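PDB 2W40: glycerol kinase, putative from Plasmodium falciparum, which probably catalyses the ATP-dependent phosphorylation of glycerol to sn-glycerol 3-phosphate, the entry step of glycerol degradation. Local coordinates for residues K142-W145 against L146-N150; K203-I207 against F208-N212; L384-G387 against I388-L392; T489-W492 against N493-V496. All coordinates share one frame; numbering follows the deposited sequence.

Interaction 1: residues K142-W145 against L146-N150. With EDO (1,2-ethanediol), chain B.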
loop_
_atom_site.group_PDB
_atom_site.type_symbol
_atom_site.label_atom_id
_atom_site.label_comp_id
_atom_site.label_asym_id
_atom_site.label_seq_id
_atom_site.Cartn_x
_atom_site.Cartn_y
_atom_site.Cartn_z
ATOM N N LYS C 142 8.532 -4.592 28.069
ATOM C CA LYS C 142 8.408 -3.103 28.150
ATOM C C LYS C 142 8.939 -2.548 29.465
ATOM O O LYS C 142 9.617 -1.507 29.482
ATOM C CB LYS C 142 6.958 -2.768 27.887
ATOM C CG LYS C 142 6.756 -3.135 26.447
ATOM C CD LYS C 142 5.745 -4.151 26.292
ATOM C CE LYS C 142 4.449 -3.652 25.849
ATOM N NZ LYS C 142 4.220 -4.077 24.479
ATOM N N ILE C 143 8.684 -3.250 30.544
ATOM C CA ILE C 143 9.154 -2.805 31.813
ATOM C C ILE C 143 10.702 -2.885 31.751
ATOM O O ILE C 143 11.403 -1.994 32.226
ATOM C CB ILE C 143 8.623 -3.732 32.902
ATOM C CG1 ILE C 143 7.053 -3.560 33.090
ATOM C CG2 ILE C 143 9.353 -3.493 34.244
ATOM C CD1 ILE C 143 6.315 -4.780 33.857
ATOM N N LEU C 144 11.215 -4.045 31.280
ATOM C CA LEU C 144 12.647 -4.227 31.124
ATOM C C LEU C 144 13.288 -3.121 30.286
ATOM O O LEU C 144 14.327 -2.524 30.656
ATOM C CB LEU C 144 12.964 -5.575 30.568
ATOM C CG LEU C 144 14.489 -5.907 30.362
ATOM C CD1 LEU C 144 15.292 -5.816 31.648
ATOM C CD2 LEU C 144 14.599 -7.311 29.694
ATOM N N TRP C 145 12.708 -2.797 29.177
ATOM C CA TRP C 145 13.210 -1.743 28.361
ATOM C C TRP C 145 13.298 -0.432 29.128
ATOM O O TRP C 145 14.310 0.299 29.046
ATOM C CB TRP C 145 12.315 -1.541 27.141
ATOM C CG TRP C 145 12.868 -0.567 26.144
ATOM C CD1 TRP C 145 13.664 -0.861 25.063
ATOM C CD2 TRP C 145 12.686 0.844 26.121
ATOM N NE1 TRP C 145 13.937 0.294 24.378
ATOM C CE2 TRP C 145 13.403 1.341 25.022
ATOM C CE3 TRP C 145 12.016 1.745 26.948
ATOM C CZ2 TRP C 145 13.404 2.685 24.686
ATOM C CZ3 TRP C 145 12.032 3.085 26.618
ATOM C CH2 TRP C 145 12.772 3.530 25.523
ATOM N N LEU C 146 12.252 -0.086 29.867
ATOM C CA LEU C 146 12.210 1.157 30.690
ATOM C C LEU C 146 13.365 1.189 31.710
ATOM O O LEU C 146 14.049 2.189 31.856
ATOM C CB LEU C 146 10.840 1.348 31.355
ATOM C CG LEU C 146 9.776 1.770 30.351
ATOM C CD1 LEU C 146 8.381 1.542 31.029
ATOM C CD2 LEU C 146 10.030 3.204 29.904
ATOM N N ILE C 147 13.594 0.095 32.398
ATOM C CA ILE C 147 14.646 -0.065 33.394
ATOM C C ILE C 147 16.020 0.075 32.731
ATOM O O ILE C 147 16.857 0.808 33.228
ATOM C CB ILE C 147 14.545 -1.467 34.046
ATOM C CG1 ILE C 147 13.349 -1.565 35.012
ATOM C CG2 ILE C 147 15.762 -1.880 34.891
ATOM C CD1 ILE C 147 13.087 -3.027 35.456
ATOM N N GLN C 148 16.203 -0.539 31.560
ATOM C CA GLN C 148 17.457 -0.482 30.851
ATOM C C GLN C 148 17.748 0.864 30.249
ATOM O O GLN C 148 18.940 1.183 30.018
ATOM C CB GLN C 148 17.517 -1.532 29.739
ATOM C CG GLN C 148 17.603 -2.937 30.189
ATOM C CD GLN C 148 17.902 -3.863 29.055
ATOM O OE1 GLN C 148 17.802 -3.498 27.855
ATOM N NE2 GLN C 148 18.300 -5.080 29.414
ATOM N N ASN C 149 16.732 1.672 29.955
ATOM C CA ASN C 149 16.952 2.876 29.221
ATOM C C ASN C 149 16.743 4.143 30.061
ATOM O O ASN C 149 16.876 5.250 29.523
ATOM C CB ASN C 149 16.101 2.864 27.982
ATOM C CG ASN C 149 16.655 1.876 26.904
ATOM O OD1 ASN C 149 17.510 2.293 26.055
ATOM N ND2 ASN C 149 16.149 0.630 26.874
ATOM N N ASN C 150 16.372 3.994 31.325
ATOM C CA ASN C 150 16.079 5.146 32.188
ATOM C C ASN C 150 16.547 4.828 33.606
ATOM O O ASN C 150 15.894 4.097 34.397
ATOM C CB ASN C 150 14.618 5.446 32.101
ATOM C CG ASN C 150 14.248 6.671 32.821
ATOM O OD1 ASN C 150 14.886 7.072 33.823
ATOM N ND2 ASN C 150 13.252 7.343 32.298
HETATM C C1 EDO B . 14.171 5.821 27.836
HETATM O O1 EDO B . 14.169 7.028 27.066
HETATM C C2 EDO B . 13.053 5.825 28.840
HETATM O O2 EDO B . 13.226 6.926 29.737
#
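Lys142-Trp145 and Leu146-Asn150 are consecutive turns of one alpha helix that ends at Asn149. Three i to i+4 bonds join them: Leu146 N to Lys142 O, Ile147 N to Ile143 O and Gln148 N to Leu144 O. The next step weakens. Asn149 N makes only a weak bond to Trp145 O, at 2.9 Å. The Asn149 side chain adds a straighter bond to the same oxygen: its ND2 donates to Trp145 O over 2.9 Å, with an N-H...O angle of 164°. The oxygen lies in the plane of the amide, so that donor is well aimed.

The same amide stacks on the Trp145 indole, the two planes 24° apart. ND2 sits over one face, toward the rim, and Asn149 CB makes a CH-pi contact 4.1 Å from the centroid of the six-membered ring. Trp145 CG is anti to the backbone N (chi1 -173°), which carries the indole outward with a slight lean toward the next turn, where Asn149 meets its face. Leu146 CD2 meets the ring at its edge, 3.8 Å from Trp145 CE3. A 1,2-ethanediol, probably from the crystallisation liquor, accepts a bond at O2 from Asn150 ND2, and its C1 is 3.5 Å from Trp145 CH2. On another side of the helix Ile143 and Ile147 lie side by side.

Arg109 makes a cation-pi contact with Trp145. Asn150 is the N-cap of helix 151-158, against which Leu146 and Ile147 pack. Ile143 and Leu146 also rest on strand 88-92, while Leu144 and Gln148 touch helix 111-118.

Interaction 2: residues K203-I207 against F208-N212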
loop_
_atom_site.group_PDB
_atom_site.type_symbol
_atom_site.label_atom_id
_atom_site.label_comp_id
_atom_site.label_asym_id
_atom_site.label_seq_id
_atom_site.Cartn_x
_atom_site.Cartn_y
_atom_site.Cartn_z
ATOM N N LYS C 203 11.010 -15.517 40.230
ATOM C CA LYS C 203 11.907 -15.858 39.155
ATOM C C LYS C 203 11.659 -14.994 37.922
ATOM O O LYS C 203 12.565 -14.450 37.283
ATOM C CB LYS C 203 11.767 -17.350 38.815
ATOM C CG LYS C 203 12.294 -18.367 39.829
ATOM C CD LYS C 203 12.414 -19.814 39.263
ATOM C CE LYS C 203 12.553 -20.789 40.442
ATOM N NZ LYS C 203 11.334 -20.681 41.348
ATOM N N MET C 204 10.382 -14.823 37.518
ATOM C CA MET C 204 10.108 -13.950 36.422
ATOM C C MET C 204 10.554 -12.509 36.712
ATOM O O MET C 204 11.044 -11.794 35.818
ATOM C CB MET C 204 8.615 -13.950 36.114
ATOM C CG MET C 204 8.010 -15.301 35.652
ATOM S SD MET C 204 8.947 -16.142 34.345
ATOM C CE MET C 204 9.180 -14.867 33.093
ATOM N N CYS C 205 10.277 -12.034 37.917
ATOM C CA CYS C 205 10.708 -10.674 38.288
ATOM C C CYS C 205 12.208 -10.498 38.138
ATOM O O CYS C 205 12.674 -9.494 37.665
ATOM C CB CYS C 205 10.207 -10.320 39.680
ATOM S SG CYS C 205 8.364 -9.993 39.685
ATOM N N LYS C 206 12.949 -11.529 38.526
ATOM C CA LYS C 206 14.431 -11.512 38.402
ATOM C C LYS C 206 14.867 -11.431 36.973
ATOM O O LYS C 206 15.732 -10.599 36.612
ATOM C CB LYS C 206 15.077 -12.725 39.134
ATOM C CG LYS C 206 16.572 -12.774 39.032
ATOM C CD LYS C 206 17.185 -14.070 39.662
ATOM C CE LYS C 206 18.765 -14.061 39.711
ATOM N NZ LYS C 206 19.276 -12.752 40.285
ATOM N N ILE C 207 14.202 -12.181 36.097
ATOM C CA ILE C 207 14.534 -12.134 34.699
ATOM C C ILE C 207 14.378 -10.718 34.190
ATOM O O ILE C 207 15.262 -10.221 33.482
ATOM C CB ILE C 207 13.593 -13.115 33.863
ATOM C CG1 ILE C 207 13.882 -14.594 34.181
ATOM C CG2 ILE C 207 13.699 -12.835 32.356
ATOM C CD1 ILE C 207 12.800 -15.605 33.540
ATOM N N PHE C 208 13.288 -10.050 34.613
ATOM C CA PHE C 208 12.976 -8.770 34.065
ATOM C C PHE C 208 13.558 -7.582 34.828
ATOM O O PHE C 208 13.170 -6.433 34.605
ATOM C CB PHE C 208 11.488 -8.686 33.819
ATOM C CG PHE C 208 11.053 -9.567 32.661
ATOM C CD1 PHE C 208 11.432 -9.266 31.360
ATOM C CD2 PHE C 208 10.304 -10.746 32.889
ATOM C CE1 PHE C 208 11.101 -10.122 30.290
ATOM C CE2 PHE C 208 9.954 -11.580 31.832
ATOM C CZ PHE C 208 10.337 -11.280 30.550
ATOM N N ASN C 209 14.448 -7.874 35.760
ATOM C CA ASN C 209 15.204 -6.864 36.588
ATOM C C ASN C 209 14.345 -6.057 37.530
ATOM O O ASN C 209 14.672 -4.875 37.946
ATOM C CB ASN C 209 15.908 -5.850 35.652
ATOM C CG ASN C 209 17.004 -6.412 34.783
ATOM O OD1 ASN C 209 17.097 -7.608 34.415
ATOM N ND2 ASN C 209 17.849 -5.503 34.380
ATOM N N ILE C 210 13.242 -6.674 37.942
ATOM C CA ILE C 210 12.364 -6.085 38.934
ATOM C C ILE C 210 12.891 -6.545 40.270
ATOM O O ILE C 210 12.503 -7.617 40.730
ATOM C CB ILE C 210 10.890 -6.469 38.747
ATOM C CG1 ILE C 210 10.415 -5.975 37.365
ATOM C CG2 ILE C 210 10.067 -5.966 39.918
ATOM C CD1 ILE C 210 9.166 -6.578 36.896
ATOM N N THR C 211 13.795 -5.740 40.862
ATOM C CA THR C 211 14.556 -6.165 42.035
ATOM C C THR C 211 13.821 -6.015 43.336
ATOM O O THR C 211 14.255 -6.538 44.378
ATOM C CB THR C 211 15.853 -5.312 42.168
ATOM O OG1 THR C 211 15.441 -3.946 42.233
ATOM C CG2 THR C 211 16.785 -5.480 40.987
ATOM N N ASN C 212 12.686 -5.300 43.311
ATOM C CA ASN C 212 11.919 -5.016 44.528
ATOM C C ASN C 212 10.459 -5.237 44.156
ATOM O O ASN C 212 9.862 -4.468 43.434
ATOM C CB ASN C 212 12.199 -3.587 44.966
ATOM C CG ASN C 212 11.572 -3.245 46.237
ATOM O OD1 ASN C 212 10.617 -3.900 46.646
ATOM N ND2 ASN C 212 12.039 -2.133 46.850
#
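Ile207 lays its CG2 methyl over the centre of the Phe208 ring, 3.9 Å from the centroid and 8° off the ring normal, a CH-pi contact between neighbours in sequence. CG2 gets there because it is anti to the backbone N of Ile207, while CG1 takes the other branch and leads away. The two side chains point the same way. Met204 runs beside the same ring. Its chain is bent at chi2 and chi3, which brings the CE methyl to 3.6 Å from Phe208 CE2. Away from the ring, Cys205 CB and Ile210 CB meet at 4.0 Å.

Phe208 also makes an edge-to-face contact with Phe141 and rests on Ala140 and Leu144 of helix 140-149. Met204 and Ile207 face helix 123-130 instead, so this small apolar cluster joins three helices of the N-terminal FGGY region.

Phe208 N still bonds to Met204 O in helical fashion. Past it the chain turns off. Asn209 takes a positive phi of 66°, Asn209 N donates to Lys206 O at 3.1 Å, and Ile210 N reaches back to Cys205 O at 2.9 Å. These two bonds, with Asn209 as C-prime residue, form a Schellman motif that ends helix 202-207.

Interaction 3: residues L384-G387 against I388-L392. With EDO (1,2-ethanediol), chain D.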
loop_
_atom_site.group_PDB
_atom_site.type_symbol
_atom_site.label_atom_id
_atom_site.label_comp_id
_atom_site.label_asym_id
_atom_site.label_seq_id
_atom_site.Cartn_x
_atom_site.Cartn_y
_atom_site.Cartn_z
ATOM N N LEU C 384 -7.459 -5.345 3.586
ATOM C CA LEU C 384 -7.045 -5.238 5.035
ATOM C C LEU C 384 -8.125 -6.014 5.892
ATOM O O LEU C 384 -7.786 -6.846 6.742
ATOM C CB LEU C 384 -6.852 -3.832 5.534
ATOM C CG LEU C 384 -6.438 -3.739 6.988
ATOM C CD1 LEU C 384 -5.348 -2.703 7.280
ATOM C CD2 LEU C 384 -7.659 -3.565 7.919
ATOM N N LEU C 385 -9.396 -5.788 5.532
ATOM C CA LEU C 385 -10.526 -6.391 6.261
ATOM C C LEU C 385 -10.522 -7.887 6.071
ATOM O O LEU C 385 -10.623 -8.675 7.024
ATOM C CB LEU C 385 -11.805 -5.754 5.757
ATOM C CG LEU C 385 -11.972 -4.293 6.204
ATOM C CD1 LEU C 385 -13.289 -3.764 5.558
ATOM C CD2 LEU C 385 -11.961 -4.104 7.714
ATOM N N GLU C 386 -10.253 -8.321 4.840
ATOM C CA GLU C 386 -10.095 -9.735 4.579
ATOM C C GLU C 386 -8.985 -10.332 5.397
ATOM O O GLU C 386 -9.119 -11.461 5.883
ATOM C CB GLU C 386 -9.939 -10.027 3.105
ATOM C CG GLU C 386 -11.146 -9.697 2.185
ATOM C CD GLU C 386 -11.026 -10.338 0.788
ATOM O OE1 GLU C 386 -9.938 -10.928 0.431
ATOM O OE2 GLU C 386 -12.037 -10.238 0.005
ATOM N N GLY C 387 -7.866 -9.637 5.465
ATOM C CA GLY C 387 -6.739 -10.101 6.315
ATOM C C GLY C 387 -7.071 -10.346 7.792
ATOM O O GLY C 387 -6.472 -11.182 8.435
ATOM N N ILE C 388 -8.068 -9.642 8.332
ATOM C CA ILE C 388 -8.582 -9.945 9.682
ATOM C C ILE C 388 -9.128 -11.357 9.716
ATOM O O ILE C 388 -8.795 -12.159 10.606
ATOM C CB ILE C 388 -9.574 -8.862 10.178
ATOM C CG1 ILE C 388 -8.960 -7.424 10.118
ATOM C CG2 ILE C 388 -10.163 -9.248 11.589
ATOM C CD1 ILE C 388 -9.955 -6.306 10.430
ATOM N N ALA C 389 -10.047 -11.640 8.769
ATOM C CA ALA C 389 -10.643 -12.967 8.650
ATOM C C ALA C 389 -9.672 -14.080 8.472
ATOM O O ALA C 389 -9.735 -15.086 9.190
ATOM C CB ALA C 389 -11.749 -12.969 7.567
ATOM N N PHE C 390 -8.701 -13.867 7.554
ATOM C CA PHE C 390 -7.666 -14.890 7.392
ATOM C C PHE C 390 -6.855 -15.182 8.651
ATOM O O PHE C 390 -6.516 -16.335 8.918
ATOM C CB PHE C 390 -6.744 -14.487 6.244
ATOM C CG PHE C 390 -7.362 -14.635 4.872
ATOM C CD1 PHE C 390 -7.837 -15.881 4.388
ATOM C CD2 PHE C 390 -7.495 -13.519 4.051
ATOM C CE1 PHE C 390 -8.392 -15.963 3.089
ATOM C CE2 PHE C 390 -8.033 -13.626 2.791
ATOM C CZ PHE C 390 -8.522 -14.842 2.343
ATOM N N GLN C 391 -6.539 -14.125 9.392
ATOM C CA GLN C 391 -5.834 -14.327 10.654
ATOM C C GLN C 391 -6.712 -15.087 11.697
ATOM O O GLN C 391 -6.225 -15.982 12.432
ATOM C CB GLN C 391 -5.399 -12.947 11.203
ATOM C CG GLN C 391 -4.164 -12.338 10.494
ATOM C CD GLN C 391 -3.856 -11.013 11.089
ATOM O OE1 GLN C 391 -3.056 -10.921 11.988
ATOM N NE2 GLN C 391 -4.560 -9.955 10.623
ATOM N N LEU C 392 -7.994 -14.714 11.741
ATOM C CA LEU C 392 -8.905 -15.358 12.654
ATOM C C LEU C 392 -9.020 -16.841 12.339
ATOM O O LEU C 392 -9.086 -17.681 13.222
ATOM C CB LEU C 392 -10.233 -14.608 12.616
ATOM C CG LEU C 392 -11.173 -15.094 13.720
ATOM C CD1 LEU C 392 -10.623 -14.923 15.169
ATOM C CD2 LEU C 392 -12.563 -14.480 13.525
HETATM C C1 EDO D . -8.411 -13.403 -1.181
HETATM O O1 EDO D . -9.772 -13.263 -0.703
HETATM C C2 EDO D . -8.191 -12.436 -2.363
HETATM O O2 EDO D . -9.049 -12.783 -3.496
#
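Gly387 O takes two hydrogen bonds from Gln391. The backbone N of Gln391 donates at 3.1 Å, and its side-chain NE2 donates at 3.2 Å. The two donors come from opposite faces of the carbonyl plane; both stand off the plane, NE2 the farther. The oxygen lies in the plane of the Gln391 amide, so the NE2 bond ties this buried amide back to its own helix.

One residue earlier, Phe390 N donates to Glu386 O at 3.0 Å, with an N-H...O angle of 167°. The bonding is looser at Leu385 O, which takes only weak bonds, from Ile388 N and Ala389 N. Ile388 N also donates to Leu384 O at 3.2 Å. All this lies in helix 377-403 of the C-terminal FGGY region. The side chain of Ile388 is about 6 Å from that of Gly315, which binds ADP in another crystal of this protein; none is bound here.

Glu386 OE2 forms a salt bridge with Arg382, one turn back. Glu386 OE1 accepts from O1 of a 1,2-ethanediol at 2.6 Å, and that O1 also meets the Phe390 ring at its edge, near the ring plane. On the apolar side, Leu385 CD2 and Ile388 CD1 lie side by side at 4.0 Å.

Interaction 4: residues T489-W492 against N493-V496; sequences TSEW and NKAV. With EDO (1,2-ethanediol), chain D.
Trp492 is overlapped by Val496, whose CG2 methyl sits over one face of the indole. The methyl is 3.4 Å from Trp492 CE2 and 3.7 Å from the centroid of the five-membered ring, a CH-pi contact. This is an i to i+4 pairing in helix 482-500, close to the C terminus. Trp492 CG is anti to the backbone N (chi1 167°), which carries the ring outward with a slight lean toward the turn of Val496. Val496 CG2 lies beside its own backbone N, on the branch that faces the ring. Val496 N also donates to Trp492 O at 2.8 Å, so one pair of residues is joined by both backbone and side chain.

The backbone continues in the same pattern. Asn493 N bonds to Thr489 O, Lys494 N to Ser490 O and Ala495 N to Glu491 O. Asn493 crosses Trp492 at about a right angle, its OD1 3.6 Å from Trp492 CD1.

The indole NE1 bonds to Glu394 of helix 377-403. Ala495 packs on strand 347-349. Lys494 touches Leu503 of the second subunit, so this part of the helix reaches the dimer contact.

The charged ends of Glu491 and Lys494 do not meet. The lysine chain bends back at chi3 and chi4 instead, and a water links it to the helix backbone: the water donates to Glu491 O at 2.6 Å and accepts from Lys494 NZ at 3.1 Å.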
loop_
_atom_site.group_PDB
_atom_site.type_symbol
_atom_site.label_atom_id
_atom_site.label_comp_id
_atom_site.label_asym_id
_atom_site.label_seq_id
_atom_site.Cartn_x
_atom_site.Cartn_y
_atom_site.Cartn_z
ATOM N N THR C 489 -7.576 -19.197 0.853
ATOM C CA THR C 489 -6.676 -19.406 2.021
ATOM C C THR C 489 -5.308 -19.713 1.490
ATOM O O THR C 489 -4.321 -19.313 2.066
ATOM C CB THR C 489 -7.201 -20.377 3.032
ATOM O OG1 THR C 489 -7.281 -21.641 2.486
ATOM C CG2 THR C 489 -8.575 -20.017 3.456
ATOM N N SER C 490 -5.225 -20.403 0.363
ATOM C CA SER C 490 -3.887 -20.576 -0.323
ATOM C C SER C 490 -3.255 -19.236 -0.768
ATOM O O SER C 490 -2.015 -19.017 -0.641
ATOM C CB SER C 490 -4.054 -21.561 -1.505
ATOM O OG SER C 490 -2.905 -21.428 -2.355
ATOM N N GLU C 491 -4.056 -18.329 -1.314
ATOM C CA GLU C 491 -3.621 -17.060 -1.714
ATOM C C GLU C 491 -3.067 -16.286 -0.503
ATOM O O GLU C 491 -2.016 -15.650 -0.599
ATOM C CB GLU C 491 -4.678 -16.230 -2.394
ATOM C CG GLU C 491 -4.997 -16.826 -3.770
ATOM C CD GLU C 491 -6.337 -16.417 -4.395
ATOM O OE1 GLU C 491 -7.249 -15.684 -3.817
ATOM O OE2 GLU C 491 -6.483 -16.906 -5.553
ATOM N N TRP C 492 -3.823 -16.290 0.604
ATOM C CA TRP C 492 -3.372 -15.665 1.817
ATOM C C TRP C 492 -2.047 -16.238 2.307
ATOM O O TRP C 492 -1.040 -15.554 2.617
ATOM C CB TRP C 492 -4.429 -15.884 2.852
ATOM C CG TRP C 492 -3.982 -15.553 4.253
ATOM C CD1 TRP C 492 -3.646 -16.459 5.219
ATOM C CD2 TRP C 492 -3.731 -14.257 4.821
ATOM N NE1 TRP C 492 -3.205 -15.822 6.332
ATOM C CE2 TRP C 492 -3.323 -14.475 6.141
ATOM C CE3 TRP C 492 -3.929 -12.964 4.389
ATOM C CZ2 TRP C 492 -2.993 -13.443 7.020
ATOM C CZ3 TRP C 492 -3.624 -11.925 5.277
ATOM C CH2 TRP C 492 -3.209 -12.187 6.576
ATOM N N ASN C 493 -2.032 -17.545 2.302
ATOM C CA ASN C 493 -0.832 -18.291 2.806
ATOM C C ASN C 493 0.425 -17.964 2.016
ATOM O O ASN C 493 1.484 -17.760 2.580
ATOM C CB ASN C 493 -1.057 -19.788 2.741
ATOM C CG ASN C 493 -1.899 -20.331 3.843
ATOM O OD1 ASN C 493 -2.077 -19.687 4.892
ATOM N ND2 ASN C 493 -2.473 -21.565 3.603
ATOM N N LYS C 494 0.298 -17.798 0.719
ATOM C CA LYS C 494 1.466 -17.472 -0.117
ATOM C C LYS C 494 1.920 -16.046 0.147
ATOM O O LYS C 494 3.104 -15.768 0.218
ATOM C CB LYS C 494 1.129 -17.668 -1.562
ATOM C CG LYS C 494 0.952 -19.110 -1.887
ATOM C CD LYS C 494 0.949 -19.408 -3.325
ATOM C CE LYS C 494 0.683 -18.205 -4.261
ATOM N NZ LYS C 494 -0.801 -17.876 -4.493
ATOM N N ALA C 495 0.982 -15.101 0.333
ATOM C CA ALA C 495 1.311 -13.702 0.708
ATOM C C ALA C 495 1.953 -13.660 2.083
ATOM O O ALA C 495 2.972 -13.028 2.258
ATOM C CB ALA C 495 0.013 -12.917 0.745
ATOM N N VAL C 496 1.485 -14.432 3.052
ATOM C CA VAL C 496 2.201 -14.526 4.389
ATOM C C VAL C 496 3.618 -15.117 4.250
ATOM O O VAL C 496 4.657 -14.582 4.756
ATOM C CB VAL C 496 1.374 -15.263 5.423
ATOM C CG1 VAL C 496 2.135 -15.351 6.738
ATOM C CG2 VAL C 496 0.047 -14.528 5.634
HETATM C C1 EDO D . -8.411 -13.403 -1.181
HETATM O O1 EDO D . -9.772 -13.263 -0.703
HETATM C C2 EDO D . -8.191 -12.436 -2.363
HETATM O O2 EDO D . -9.049 -12.783 -3.496
HETATM O O HOH W 1 -0.957 -15.212 -2.972
#

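How the interactions relate
The four contacts follow one another along the chain, and none nests in or crosses another. Each joins adjoining segments, so none closes a long loop. Interaction 1 ends helix 140-149, and interaction 2 ends helix 202-207. These two touch: Leu144 and Ile147 pack on the turn at Phe208 and Asn209, setting the later half of helix 140-149 against the end of helix 202-207 in the N-terminal FGGY region. Interaction 3 lies within helix 377-403 and interaction 4 within helix 482-500. Here the rings of Phe390 and Trp492 stack, and both contacts share one 1,2-ethanediol. The two pairs stay apart, with about 16 Å between the nearest atoms of interactions 1 and 3.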